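CENP-V/GFA domain-containing protein (Rhodobacter sphaeroides 2.4.1, PDB 3FAC) is of unknown function but, as a Gfa-family protein, probably binds zinc and may have carbon-sulfur lyase activity. Local coordinates at residues V10-E15 with V92-G97; N18-A23 with R101-V106; A36-A41 with H79-N84; E53-Y58 with I75-Q80; S44-V49 with Y88-A93. All coordinates share one frame; numbering follows the deposited sequence.

In the fold
Contacts 1 and 5 join the three-stranded sheet to strand 87-91 of the five-stranded sheet and the loop after it. Contact 1 is buried and wholly aliphatic, while contact 5, partly buried, sets a leucine on a tyrosine ring. Contacts 3 and 4 lie within the larger sheet and share strand 76-80, each reaching from it over an intervening strand. Contact 4 is the buried one of the two and mixes leucine with a polar threonine-histidine pair; contact 3 is more open and brings in an arginine. Contact 2 lies farthest out, its centre about 14 Å from the centre of the chain, where two loops meet through a leucine, a phenylalanine, an alanine and a valine.

Contact 1: V10-E15 with V92-G97; sequences VEIEVE and VAILEG
Ile12 and Ile94 both hold CG1 between the backbone N and the carbonyl carbon, at chi1 values of 59° and 69°. With the second torsion extended in each, CD1 becomes the far end of a straight arm, and the two arms meet tip to tip, Ile12 CD1 lying 3.6 Å from Ile94 CD1 while the side chains cross at about a right angle. Isoleucine suits both places, since its long branch bridges the distance while the beta branch stays close to its own backbone. Two residues on along strand 11-14, Val14 offers CG1 to Leu95 CD2 at 4.1 Å. Leucine suits its place, its longer chain bringing CD2 in although CB does not point straight at the strand. A tight turn presents Ile94 and Leu95 together, closed by the bond from Leu95 N to Val92 O (3.1 Å). The glutamates of the strand point the other way, and Glu11 forms a salt bridge with Arg50. Val90 lies against both Ile12 and Leu95, extending the apolar cluster. With methyl groups alone meeting between the segments, the contact is held by dispersion and the exclusion of water; it has shape, but no directional bond to fix its register.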
# COMPACT_ATOMS: atom_id res chain seq x y z
N VAL A 10 1.76 10.53 -7.69
CA VAL A 10 2.38 9.21 -7.70
C VAL A 10 1.56 8.15 -8.46
O VAL A 10 0.34 8.07 -8.31
CB VAL A 10 2.58 8.70 -6.25
CG1 VAL A 10 3.52 7.52 -6.24
CG2 VAL A 10 3.10 9.82 -5.37
N GLU A 11 2.25 7.36 -9.27
CA GLU A 11 1.60 6.29 -10.01
C GLU A 11 2.44 5.02 -9.99
O GLU A 11 3.61 5.04 -10.35
CB GLU A 11 1.33 6.66 -11.47
CG GLU A 11 0.63 5.53 -12.22
CD GLU A 11 0.26 5.87 -13.65
OE1 GLU A 11 -0.37 6.93 -13.87
OE2 GLU A 11 0.59 5.07 -14.56
N ILE A 12 1.84 3.92 -9.55
CA ILE A 12 2.55 2.66 -9.51
C ILE A 12 1.95 1.70 -10.53
O ILE A 12 0.89 1.95 -11.11
CB ILE A 12 2.48 2.02 -8.11
CG1 ILE A 12 1.02 1.79 -7.70
CG2 ILE A 12 3.17 2.91 -7.10
CD1 ILE A 12 0.87 1.01 -6.41
N GLU A 13 2.65 0.59 -10.75
CA GLU A 13 2.23 -0.45 -11.68
C GLU A 13 2.46 -1.73 -10.89
O GLU A 13 3.60 -2.19 -10.77
CB GLU A 13 3.12 -0.42 -12.93
CG GLU A 13 2.43 -0.81 -14.22
CD GLU A 13 2.18 -2.30 -14.35
OE1 GLU A 13 1.52 -2.88 -13.46
OE2 GLU A 13 2.66 -2.89 -15.34
N VAL A 14 1.40 -2.32 -10.35
CA VAL A 14 1.56 -3.52 -9.53
C VAL A 14 0.66 -4.71 -9.87
O VAL A 14 -0.48 -4.55 -10.30
CB VAL A 14 1.36 -3.18 -8.03
CG1 VAL A 14 -0.03 -2.64 -7.79
CG2 VAL A 14 1.62 -4.41 -7.18
N GLU A 15 1.21 -5.90 -9.68
CA GLU A 15 0.50 -7.15 -9.92
C GLU A 15 0.29 -7.79 -8.56
O GLU A 15 1.26 -8.11 -7.86
CB GLU A 15 1.33 -8.09 -10.80
CG GLU A 15 1.64 -7.56 -12.19
CD GLU A 15 0.39 -7.30 -13.01
OE1 GLU A 15 -0.46 -8.22 -13.09
OE2 GLU A 15 0.26 -6.20 -13.59
N VAL A 92 -5.36 -0.76 -1.42
CA VAL A 92 -6.37 -1.15 -2.40
C VAL A 92 -7.15 0.03 -2.97
O VAL A 92 -7.56 0.02 -4.13
CB VAL A 92 -7.39 -2.17 -1.81
CG1 VAL A 92 -6.66 -3.37 -1.20
CG2 VAL A 92 -8.27 -1.49 -0.76
N ALA A 93 -7.36 1.06 -2.15
CA ALA A 93 -8.11 2.23 -2.57
C ALA A 93 -7.44 3.06 -3.65
O ALA A 93 -8.09 3.88 -4.30
CB ALA A 93 -8.43 3.09 -1.37
N ILE A 94 -6.14 2.89 -3.85
CA ILE A 94 -5.47 3.66 -4.89
C ILE A 94 -5.55 2.93 -6.24
O ILE A 94 -5.35 3.53 -7.30
CB ILE A 94 -3.97 3.94 -4.56
CG1 ILE A 94 -3.15 2.65 -4.62
CG2 ILE A 94 -3.85 4.59 -3.19
CD1 ILE A 94 -1.64 2.90 -4.62
N LEU A 95 -5.86 1.63 -6.19
CA LEU A 95 -5.98 0.82 -7.40
C LEU A 95 -7.16 1.29 -8.26
O LEU A 95 -8.29 1.40 -7.77
CB LEU A 95 -6.17 -0.66 -7.03
CG LEU A 95 -5.09 -1.28 -6.15
CD1 LEU A 95 -5.46 -2.72 -5.86
CD2 LEU A 95 -3.73 -1.21 -6.84
N GLU A 96 -6.88 1.57 -9.53
CA GLU A 96 -7.88 2.05 -10.47
C GLU A 96 -9.08 1.12 -10.57
O GLU A 96 -8.93 -0.09 -10.76
CB GLU A 96 -7.25 2.25 -11.85
CG GLU A 96 -8.22 2.68 -12.95
CD GLU A 96 -7.51 3.28 -14.15
OE1 GLU A 96 -7.12 4.46 -14.08
OE2 GLU A 96 -7.35 2.57 -15.17
N GLY A 97 -10.28 1.69 -10.41
CA GLY A 97 -11.50 0.92 -10.50
C GLY A 97 -11.88 0.18 -9.23
O GLY A 97 -12.78 -0.66 -9.25

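Contact 2: N18-A23 with R101-V106; sequences NGFADA and RDLGEV
Val106 and Ala23 make the close, buried part of this contact: the carbonyl oxygen of Ala23 lies 3.6 Å from Val106 CB, with the CG1 methyl a little farther off. An alanine suits this place, its small side chain probably leaving room for the two backbones to approach to 6.8 Å between Ala23 CA and Val106 CA, and the beta-branched valine fills the space beside the carbonyl without a long side chain. Toward the solvent side the fit is looser. Leu103 reaches in with both methyls, CD2 coming to 4.1 Å from Phe20 CB and CD1 to 4.5 Å from Ala23 CB, so that the leucine lies over the base of the phenylalanine and meets its ring only obliquely. Both of these larger residues remain partly exposed. Each segment turns sharply to make the meeting possible. Residues Phe20 to Ala23 form a type I beta turn, closed by Ala23 N bonding to Phe20 O at 2.9 Å, while Gly104, with its positive phi of 63°, turns the chain out of the short 3-10 segment toward Val106. The first loop links strand 11-14 to helix 31-34, and the second follows strand 87-91. Ile37, just ahead of strand 38-42, touches both Ala23 and Val106, and Leu95 packs on Phe20.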
# COMPACT_ATOMS: atom_id res chain seq x y z
N ASN A 18 -2.19 -12.58 -4.77
CA ASN A 18 -3.40 -13.40 -4.75
C ASN A 18 -4.65 -12.53 -4.71
O ASN A 18 -5.48 -12.66 -3.81
CB ASN A 18 -3.37 -14.33 -3.53
CG ASN A 18 -4.42 -15.42 -3.60
OD1 ASN A 18 -4.47 -16.19 -4.56
ND2 ASN A 18 -5.27 -15.50 -2.58
N GLY A 19 -4.78 -11.66 -5.70
CA GLY A 19 -5.92 -10.78 -5.77
C GLY A 19 -6.26 -10.07 -4.47
O GLY A 19 -5.37 -9.73 -3.69
N PHE A 20 -7.55 -9.87 -4.25
CA PHE A 20 -8.05 -9.20 -3.05
C PHE A 20 -8.52 -10.22 -2.03
O PHE A 20 -8.92 -9.86 -0.92
CB PHE A 20 -9.21 -8.28 -3.44
CG PHE A 20 -8.87 -7.31 -4.53
CD1 PHE A 20 -8.20 -6.13 -4.24
CD2 PHE A 20 -9.19 -7.60 -5.85
CE1 PHE A 20 -7.86 -5.24 -5.26
CE2 PHE A 20 -8.85 -6.73 -6.87
CZ PHE A 20 -8.18 -5.54 -6.57
N ALA A 21 -8.46 -11.49 -2.42
CA ALA A 21 -8.89 -12.58 -1.56
C ALA A 21 -8.38 -12.47 -0.12
O ALA A 21 -9.07 -12.88 0.81
CB ALA A 21 -8.45 -13.90 -2.16
N ASP A 22 -7.19 -11.92 0.05
CA ASP A 22 -6.61 -11.80 1.39
C ASP A 22 -6.39 -10.37 1.89
O ASP A 22 -5.46 -10.13 2.66
CB ASP A 22 -5.29 -12.57 1.46
CG ASP A 22 -4.33 -12.18 0.35
OD1 ASP A 22 -3.99 -10.98 0.25
OD2 ASP A 22 -3.91 -13.07 -0.42
N ALA A 23 -7.23 -9.44 1.46
CA ALA A 23 -7.11 -8.05 1.90
C ALA A 23 -7.46 -7.96 3.38
O ALA A 23 -8.62 -8.13 3.77
CB ALA A 23 -8.04 -7.17 1.08
N ARG A 101 -15.32 0.11 -0.44
CA ARG A 101 -16.63 -0.26 0.09
C ARG A 101 -17.11 -1.59 -0.50
O ARG A 101 -17.67 -2.43 0.21
CB ARG A 101 -17.65 0.83 -0.22
CG ARG A 101 -19.08 0.49 0.17
CD ARG A 101 -20.05 0.99 -0.88
NE ARG A 101 -20.11 2.45 -0.95
CZ ARG A 101 -20.89 3.21 -0.18
NH1 ARG A 101 -21.68 2.64 0.73
NH2 ARG A 101 -20.88 4.52 -0.32
N ASP A 102 -16.89 -1.78 -1.80
CA ASP A 102 -17.33 -2.99 -2.48
C ASP A 102 -16.67 -4.27 -1.98
O ASP A 102 -17.11 -5.36 -2.32
CB ASP A 102 -17.11 -2.85 -3.99
CG ASP A 102 -17.90 -1.70 -4.59
OD1 ASP A 102 -19.12 -1.63 -4.34
OD2 ASP A 102 -17.31 -0.87 -5.31
N LEU A 103 -15.62 -4.14 -1.17
CA LEU A 103 -14.96 -5.32 -0.64
C LEU A 103 -15.70 -5.85 0.59
O LEU A 103 -15.43 -6.96 1.06
CB LEU A 103 -13.51 -5.01 -0.25
CG LEU A 103 -12.47 -4.77 -1.36
CD1 LEU A 103 -11.12 -4.45 -0.75
CD2 LEU A 103 -12.37 -6.01 -2.24
N GLY A 104 -16.65 -5.07 1.09
CA GLY A 104 -17.40 -5.47 2.26
C GLY A 104 -16.50 -5.61 3.47
O GLY A 104 -15.36 -5.14 3.46
N GLU A 105 -17.00 -6.27 4.51
CA GLU A 105 -16.21 -6.46 5.72
C GLU A 105 -14.90 -7.17 5.40
O GLU A 105 -14.84 -8.01 4.50
CB GLU A 105 -17.00 -7.28 6.74
CG GLU A 105 -16.19 -7.76 7.95
CD GLU A 105 -15.71 -6.62 8.84
OE1 GLU A 105 -16.56 -5.93 9.44
OE2 GLU A 105 -14.48 -6.43 8.94
N VAL A 106 -13.85 -6.82 6.13
CA VAL A 106 -12.53 -7.42 5.95
C VAL A 106 -11.87 -7.56 7.31
O VAL A 106 -11.95 -6.66 8.15
CB VAL A 106 -11.62 -6.56 5.04
CG1 VAL A 106 -12.19 -6.53 3.63
CG2 VAL A 106 -11.51 -5.15 5.60

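Contact 3: A36-A41 with H79-N84; sequences AIAATA and HQRRSN
Two strands of the five-stranded antiparallel sheet, 38-42 and 76-80, are brought together here across strand 87-91, which runs between them. The bridging side chain is Arg81, just past the end of strand 76-80, which reaches back to Thr40, Ala38 and Ala39. Its chain is extended from CG to NE, with CG opposite the carbonyl carbon (chi1 -65°), and this carries the guanidinium over the middle strand. The edge bearing NE and NH2 faces the threonine: Thr40 OG1 is 3.6 Å from Arg81 NE and equally far from Arg81 NH2, near the plane of the group. At this length the approach is a polar contact that a hydroxyl suits better than a methyl would, and the two side chains cross at about a right angle. Farther along the strand, Ala38 CB lies 4.2 Å from Arg81 NH2; a methyl is small enough to leave room for the flat guanidinium. The backbone carbon of Ala39 also comes near NH2, although the methyl of that residue points away. Glu87 gives the arginine a long, weak ion pair through NE and also touches Thr40, which may help to hold the charge over this part of the sheet. Backbone hydrogen bonds, Ala39 with Val90 and His79 with Gly89, tie both strands to the middle one. The separation of 8.9 Å between Thr40 CA and Arg81 CA is about two strand spacings, as expected of next-but-one strands in an antiparallel sheet, which run in the same direction and meet through side chains on a shared face.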
# COMPACT_ATOMS: atom_id res chain seq x y z
N ALA A 36 -5.92 1.98 6.10
CA ALA A 36 -6.10 1.37 4.79
C ALA A 36 -6.21 -0.15 4.78
O ALA A 36 -5.84 -0.82 5.75
CB ALA A 36 -4.97 1.80 3.87
N ILE A 37 -6.74 -0.68 3.69
CA ILE A 37 -6.89 -2.12 3.48
C ILE A 37 -5.79 -2.49 2.49
O ILE A 37 -5.72 -1.92 1.40
CB ILE A 37 -8.26 -2.46 2.87
CG1 ILE A 37 -9.37 -2.16 3.88
CG2 ILE A 37 -8.31 -3.92 2.46
CD1 ILE A 37 -10.78 -2.42 3.37
N ALA A 38 -4.93 -3.43 2.86
CA ALA A 38 -3.84 -3.83 1.99
C ALA A 38 -3.99 -5.20 1.33
O ALA A 38 -4.83 -6.01 1.73
CB ALA A 38 -2.52 -3.76 2.76
N ALA A 39 -3.16 -5.43 0.32
CA ALA A 39 -3.11 -6.68 -0.43
C ALA A 39 -1.64 -6.89 -0.79
O ALA A 39 -0.94 -5.92 -1.08
CB ALA A 39 -3.95 -6.57 -1.69
N THR A 40 -1.18 -8.13 -0.77
CA THR A 40 0.22 -8.44 -1.05
C THR A 40 0.65 -8.33 -2.52
O THR A 40 -0.18 -8.30 -3.42
CB THR A 40 0.57 -9.86 -0.53
OG1 THR A 40 0.29 -9.94 0.87
CG2 THR A 40 2.05 -10.16 -0.75
N ALA A 41 1.96 -8.27 -2.73
CA ALA A 41 2.55 -8.19 -4.06
C ALA A 41 4.06 -8.46 -4.00
O ALA A 41 4.77 -7.85 -3.21
CB ALA A 41 2.30 -6.81 -4.67
N HIS A 79 3.97 -0.28 0.93
CA HIS A 79 5.02 -0.45 1.92
C HIS A 79 5.65 -1.83 1.83
O HIS A 79 5.03 -2.77 1.34
CB HIS A 79 4.48 -0.24 3.34
CG HIS A 79 3.56 -1.34 3.79
ND1 HIS A 79 2.26 -1.44 3.37
CD2 HIS A 79 3.77 -2.38 4.63
CE1 HIS A 79 1.70 -2.50 3.94
NE2 HIS A 79 2.60 -3.09 4.70
N GLN A 80 6.89 -1.94 2.29
CA GLN A 80 7.59 -3.22 2.28
C GLN A 80 7.40 -3.88 3.64
O GLN A 80 8.07 -3.52 4.61
CB GLN A 80 9.08 -3.00 2.01
CG GLN A 80 9.89 -4.29 1.99
CD GLN A 80 11.37 -4.04 1.73
OE1 GLN A 80 11.75 -3.51 0.68
NE2 GLN A 80 12.21 -4.43 2.69
N ARG A 81 6.47 -4.83 3.70
CA ARG A 81 6.16 -5.55 4.92
C ARG A 81 7.38 -5.85 5.78
O ARG A 81 8.50 -5.98 5.27
CB ARG A 81 5.45 -6.87 4.60
CG ARG A 81 4.09 -6.72 3.95
CD ARG A 81 3.39 -8.07 3.84
NE ARG A 81 2.06 -7.96 3.26
CZ ARG A 81 1.07 -7.24 3.79
NH1 ARG A 81 1.25 -6.57 4.92
NH2 ARG A 81 -0.12 -7.21 3.19
N ARG A 82 7.16 -5.96 7.08
CA ARG A 82 8.25 -6.24 8.02
C ARG A 82 8.32 -7.73 8.34
O ARG A 82 9.32 -8.21 8.88
CB ARG A 82 8.07 -5.44 9.30
CG ARG A 82 8.89 -5.95 10.48
CD ARG A 82 8.83 -5.06 11.71
NE ARG A 82 9.34 -5.74 12.90
CZ ARG A 82 8.63 -6.58 13.64
NH1 ARG A 82 7.38 -6.85 13.31
NH2 ARG A 82 9.18 -7.15 14.70
N SER A 83 7.26 -8.46 8.01
CA SER A 83 7.26 -9.91 8.14
C SER A 83 7.91 -10.57 6.92
O SER A 83 8.61 -11.58 7.05
CB SER A 83 5.83 -10.43 8.30
OG SER A 83 5.12 -10.38 7.08
N ASN A 84 7.69 -9.99 5.75
CA ASN A 84 8.27 -10.51 4.52
C ASN A 84 8.92 -9.41 3.68
O ASN A 84 8.23 -8.66 2.98
CB ASN A 84 7.21 -11.24 3.70
CG ASN A 84 7.80 -12.26 2.74
OD1 ASN A 84 8.91 -12.08 2.24
ND2 ASN A 84 7.07 -13.33 2.48

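Contact 4: E53-Y58 with I75-Q80; sequences ENLTLY and IYTHHQ
Leu55 reaches Thr77 and His78 across the five-stranded antiparallel sheet, from its outermost strand 55-58 to strand 76-80, with strand 66-70 between them. The van der Waals contacts come from the two methyls of the leucine, which spread over neighbouring targets. CD2 meets the threonine, 3.8 Å from Thr77 OG1 and 4.1 Å from Thr77 CG2, the side chains crossing obliquely. CD1 comes to the edge of the imidazole, close to the ring plane, with His78 CE1 at 4.1 Å. A forked leucine suits this place because one residue can cover two. Thr77 and His78 can both reach it although they are consecutive, since the psi of -65° at Thr77 departs from extended geometry and leaves their CB atoms on the same side of the strand. Among ring contacts, His78 stacks on Trp68 of the intervening strand and meets Tyr88 edge-to-face, so two aromatic rings pack against the imidazole. Two side-chain hydrogen bonds lie within segment 75-80. Thr77 OG1 and His78 ND1 share one of 2.9 Å, which probably limits the rotation of the ring and satisfies a polar atom in a buried place. On the other face of the strand a second such pair joins residues three apart: Tyr76 OH lies 2.7 Å from His79 ND1, hydrogen-bonded, and either atom could be the donor.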
# COMPACT_ATOMS: atom_id res chain seq x y z
N GLU A 53 9.97 10.96 -6.65
CA GLU A 53 10.54 12.08 -5.90
C GLU A 53 9.54 12.75 -4.96
O GLU A 53 9.93 13.54 -4.10
CB GLU A 53 11.08 13.13 -6.87
CG GLU A 53 9.99 13.96 -7.54
CD GLU A 53 9.48 13.35 -8.83
OE1 GLU A 53 9.46 12.10 -8.95
OE2 GLU A 53 9.08 14.13 -9.72
N ASN A 54 8.26 12.43 -5.12
CA ASN A 54 7.21 13.03 -4.30
C ASN A 54 6.74 12.11 -3.18
O ASN A 54 5.79 12.44 -2.47
CB ASN A 54 6.04 13.44 -5.19
CG ASN A 54 5.14 14.47 -4.54
OD1 ASN A 54 4.13 14.13 -3.92
ND2 ASN A 54 5.51 15.74 -4.68
N LEU A 55 7.40 10.97 -3.03
CA LEU A 55 7.03 10.02 -1.99
C LEU A 55 7.89 10.17 -0.74
O LEU A 55 9.07 10.49 -0.82
CB LEU A 55 7.15 8.59 -2.50
CG LEU A 55 5.97 8.03 -3.29
CD1 LEU A 55 6.31 6.62 -3.77
CD2 LEU A 55 4.71 8.01 -2.42
N THR A 56 7.28 9.95 0.42
CA THR A 56 7.99 10.05 1.68
C THR A 56 8.17 8.67 2.30
O THR A 56 7.26 7.84 2.28
CB THR A 56 7.25 10.94 2.69
OG1 THR A 56 7.18 12.28 2.17
CG2 THR A 56 8.00 10.96 4.02
N LEU A 57 9.35 8.43 2.84
CA LEU A 57 9.68 7.16 3.46
C LEU A 57 9.58 7.26 4.97
O LEU A 57 10.10 8.20 5.58
CB LEU A 57 11.09 6.74 3.07
CG LEU A 57 11.71 5.57 3.83
CD1 LEU A 57 10.90 4.29 3.59
CD2 LEU A 57 13.14 5.39 3.37
N TYR A 58 8.91 6.30 5.58
CA TYR A 58 8.77 6.28 7.02
C TYR A 58 9.15 4.92 7.58
O TYR A 58 8.65 3.89 7.14
CB TYR A 58 7.33 6.60 7.43
CG TYR A 58 7.14 6.59 8.93
CD1 TYR A 58 7.85 7.47 9.74
CD2 TYR A 58 6.24 5.71 9.53
CE1 TYR A 58 7.67 7.48 11.12
CE2 TYR A 58 6.05 5.72 10.91
CZ TYR A 58 6.77 6.60 11.70
OH TYR A 58 6.57 6.61 13.06
N ILE A 75 -1.50 10.52 0.90
CA ILE A 75 -2.06 9.18 0.68
C ILE A 75 -1.03 8.05 0.68
O ILE A 75 -0.06 8.07 -0.06
CB ILE A 75 -2.85 9.12 -0.64
CG1 ILE A 75 -4.03 10.09 -0.59
CG2 ILE A 75 -3.31 7.69 -0.90
CD1 ILE A 75 -4.99 9.85 0.57
N TYR A 76 -1.28 7.06 1.53
CA TYR A 76 -0.41 5.90 1.64
C TYR A 76 -0.54 5.02 0.38
O TYR A 76 -1.62 4.50 0.09
CB TYR A 76 -0.81 5.10 2.89
CG TYR A 76 -0.64 3.60 2.79
CD1 TYR A 76 0.62 3.02 2.66
CD2 TYR A 76 -1.75 2.76 2.89
CE1 TYR A 76 0.77 1.63 2.63
CE2 TYR A 76 -1.61 1.37 2.87
CZ TYR A 76 -0.35 0.81 2.74
OH TYR A 76 -0.21 -0.56 2.74
N THR A 77 0.55 4.87 -0.35
CA THR A 77 0.55 4.06 -1.57
C THR A 77 0.85 2.59 -1.30
O THR A 77 0.01 1.72 -1.52
CB THR A 77 1.59 4.58 -2.60
OG1 THR A 77 2.88 4.66 -1.98
CG2 THR A 77 1.20 5.96 -3.12
N HIS A 78 2.07 2.32 -0.83
CA HIS A 78 2.50 0.95 -0.56
C HIS A 78 3.60 0.92 0.50
O HIS A 78 4.10 1.97 0.91
CB HIS A 78 3.04 0.31 -1.84
CG HIS A 78 4.28 0.97 -2.36
ND1 HIS A 78 4.31 2.28 -2.79
CD2 HIS A 78 5.55 0.51 -2.47
CE1 HIS A 78 5.54 2.59 -3.16
NE2 HIS A 78 6.31 1.54 -2.97
N HIS A 79 3.97 -0.28 0.93
CA HIS A 79 5.02 -0.45 1.92
C HIS A 79 5.65 -1.83 1.83
O HIS A 79 5.03 -2.77 1.34
CB HIS A 79 4.48 -0.24 3.34
CG HIS A 79 3.56 -1.34 3.79
ND1 HIS A 79 2.26 -1.44 3.37
CD2 HIS A 79 3.77 -2.38 4.63
CE1 HIS A 79 1.70 -2.50 3.94
NE2 HIS A 79 2.60 -3.09 4.70
N GLN A 80 6.89 -1.94 2.29
CA GLN A 80 7.59 -3.22 2.28
C GLN A 80 7.40 -3.88 3.64
O GLN A 80 8.07 -3.52 4.61
CB GLN A 80 9.08 -3.00 2.01
CG GLN A 80 9.89 -4.29 1.99
CD GLN A 80 11.37 -4.04 1.73
OE1 GLN A 80 11.75 -3.51 0.68
NE2 GLN A 80 12.21 -4.43 2.69

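Contact 5: S44-V49 with Y88-A93; sequences SDLRVV and YGVNVA
Leu46 and Tyr88 meet through a CH-pi contact, with CD1 of the leucine over one face of the ring, 3.9 Å from the Tyr88 ring centroid and 28° off its normal. The leucine has CG opposite its backbone N (chi1 -171°), which carries CD1 in over the ring while CD2 lies above the rim of the same face. A leucine suits the place because its fork can spread over a flat surface. The remaining contacts are apolar packing: Leu46 CB is 3.5 Å from Tyr88 CD2, and Leu46 CD1 also touches Val90 CG2 at 4.0 Å. Replacing Tyr88 by an alanine would probably leave Leu46 without the face it rests on and open a gap between the sheets. Within segment 88-93, Asn91 OD1 accepts a hydrogen bond from Ala93 N at 3.1 Å in an Asx turn, while Asn91 ND2 bonds to Tyr76 O. Strand 46-50 is an outer strand of the three-stranded sheet, beside strand 11-14, whose Val14 also touches Leu46; strand 87-91 runs between 38-42 and 76-80 in the larger sheet, so the contact joins the two sheets.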
# COMPACT_ATOMS: atom_id res chain seq x y z
N SER A 44 9.17 -8.07 -7.22
CA SER A 44 9.32 -7.94 -8.66
C SER A 44 7.99 -7.70 -9.39
O SER A 44 7.95 -7.74 -10.62
CB SER A 44 10.01 -9.19 -9.22
OG SER A 44 9.40 -10.37 -8.74
N ASP A 45 6.92 -7.46 -8.64
CA ASP A 45 5.63 -7.20 -9.25
C ASP A 45 5.18 -5.75 -9.08
O ASP A 45 4.12 -5.36 -9.57
CB ASP A 45 4.55 -8.13 -8.68
CG ASP A 45 4.73 -9.57 -9.14
OD1 ASP A 45 4.92 -9.79 -10.35
OD2 ASP A 45 4.65 -10.48 -8.29
N LEU A 46 5.98 -4.94 -8.39
CA LEU A 46 5.62 -3.54 -8.17
C LEU A 46 6.65 -2.59 -8.78
O LEU A 46 7.86 -2.71 -8.55
CB LEU A 46 5.46 -3.27 -6.67
CG LEU A 46 4.89 -1.91 -6.21
CD1 LEU A 46 4.32 -2.05 -4.81
CD2 LEU A 46 5.97 -0.84 -6.24
N ARG A 47 6.16 -1.63 -9.55
CA ARG A 47 7.02 -0.66 -10.22
C ARG A 47 6.46 0.76 -10.09
O ARG A 47 5.31 1.01 -10.45
CB ARG A 47 7.16 -1.04 -11.69
CG ARG A 47 8.22 -0.26 -12.44
CD ARG A 47 8.37 -0.72 -13.90
NE ARG A 47 7.39 -0.10 -14.80
CZ ARG A 47 6.21 -0.63 -15.12
NH1 ARG A 47 5.84 -1.80 -14.60
NH2 ARG A 47 5.41 0.01 -15.96
N VAL A 48 7.27 1.68 -9.58
CA VAL A 48 6.86 3.07 -9.42
C VAL A 48 6.95 3.77 -10.77
O VAL A 48 8.04 4.05 -11.27
CB VAL A 48 7.77 3.80 -8.40
CG1 VAL A 48 7.43 5.28 -8.35
CG2 VAL A 48 7.60 3.17 -7.03
N VAL A 49 5.80 4.05 -11.36
CA VAL A 49 5.72 4.69 -12.68
C VAL A 49 6.17 6.15 -12.67
O VAL A 49 6.98 6.56 -13.50
CB VAL A 49 4.29 4.59 -13.24
CG1 VAL A 49 4.23 5.19 -14.63
CG2 VAL A 49 3.85 3.14 -13.27
N TYR A 88 5.15 -6.50 -0.70
CA TYR A 88 4.74 -5.11 -0.60
C TYR A 88 3.30 -5.13 -0.13
O TYR A 88 2.55 -6.05 -0.44
CB TYR A 88 4.80 -4.42 -1.96
CG TYR A 88 6.15 -3.91 -2.40
CD1 TYR A 88 6.84 -2.95 -1.65
CD2 TYR A 88 6.70 -4.32 -3.61
CE1 TYR A 88 8.05 -2.42 -2.11
CE2 TYR A 88 7.90 -3.79 -4.08
CZ TYR A 88 8.57 -2.84 -3.33
OH TYR A 88 9.74 -2.31 -3.80
N GLY A 89 2.91 -4.11 0.62
CA GLY A 89 1.54 -4.00 1.08
C GLY A 89 1.01 -2.82 0.30
O GLY A 89 1.54 -1.71 0.42
N VAL A 90 -0.02 -3.03 -0.52
CA VAL A 90 -0.57 -1.96 -1.33
C VAL A 90 -1.93 -1.47 -0.87
O VAL A 90 -2.77 -2.26 -0.43
CB VAL A 90 -0.70 -2.40 -2.81
CG1 VAL A 90 -1.22 -1.24 -3.66
CG2 VAL A 90 0.64 -2.86 -3.33
N ASN A 91 -2.14 -0.16 -0.97
CA ASN A 91 -3.40 0.46 -0.59
C ASN A 91 -4.41 0.14 -1.70
O ASN A 91 -4.34 0.69 -2.81
CB ASN A 91 -3.20 1.98 -0.50
CG ASN A 91 -4.35 2.68 0.20
OD1 ASN A 91 -5.52 2.31 0.05
ND2 ASN A 91 -4.03 3.73 0.95
N VAL A 92 -5.36 -0.76 -1.42
CA VAL A 92 -6.37 -1.15 -2.40
C VAL A 92 -7.15 0.03 -2.97
O VAL A 92 -7.56 0.02 -4.13
CB VAL A 92 -7.39 -2.17 -1.81
CG1 VAL A 92 -6.66 -3.37 -1.20
CG2 VAL A 92 -8.27 -1.49 -0.76
N ALA A 93 -7.36 1.06 -2.15
CA ALA A 93 -8.11 2.23 -2.57
C ALA A 93 -7.44 3.06 -3.65
O ALA A 93 -8.09 3.88 -4.30
CB ALA A 93 -8.43 3.09 -1.37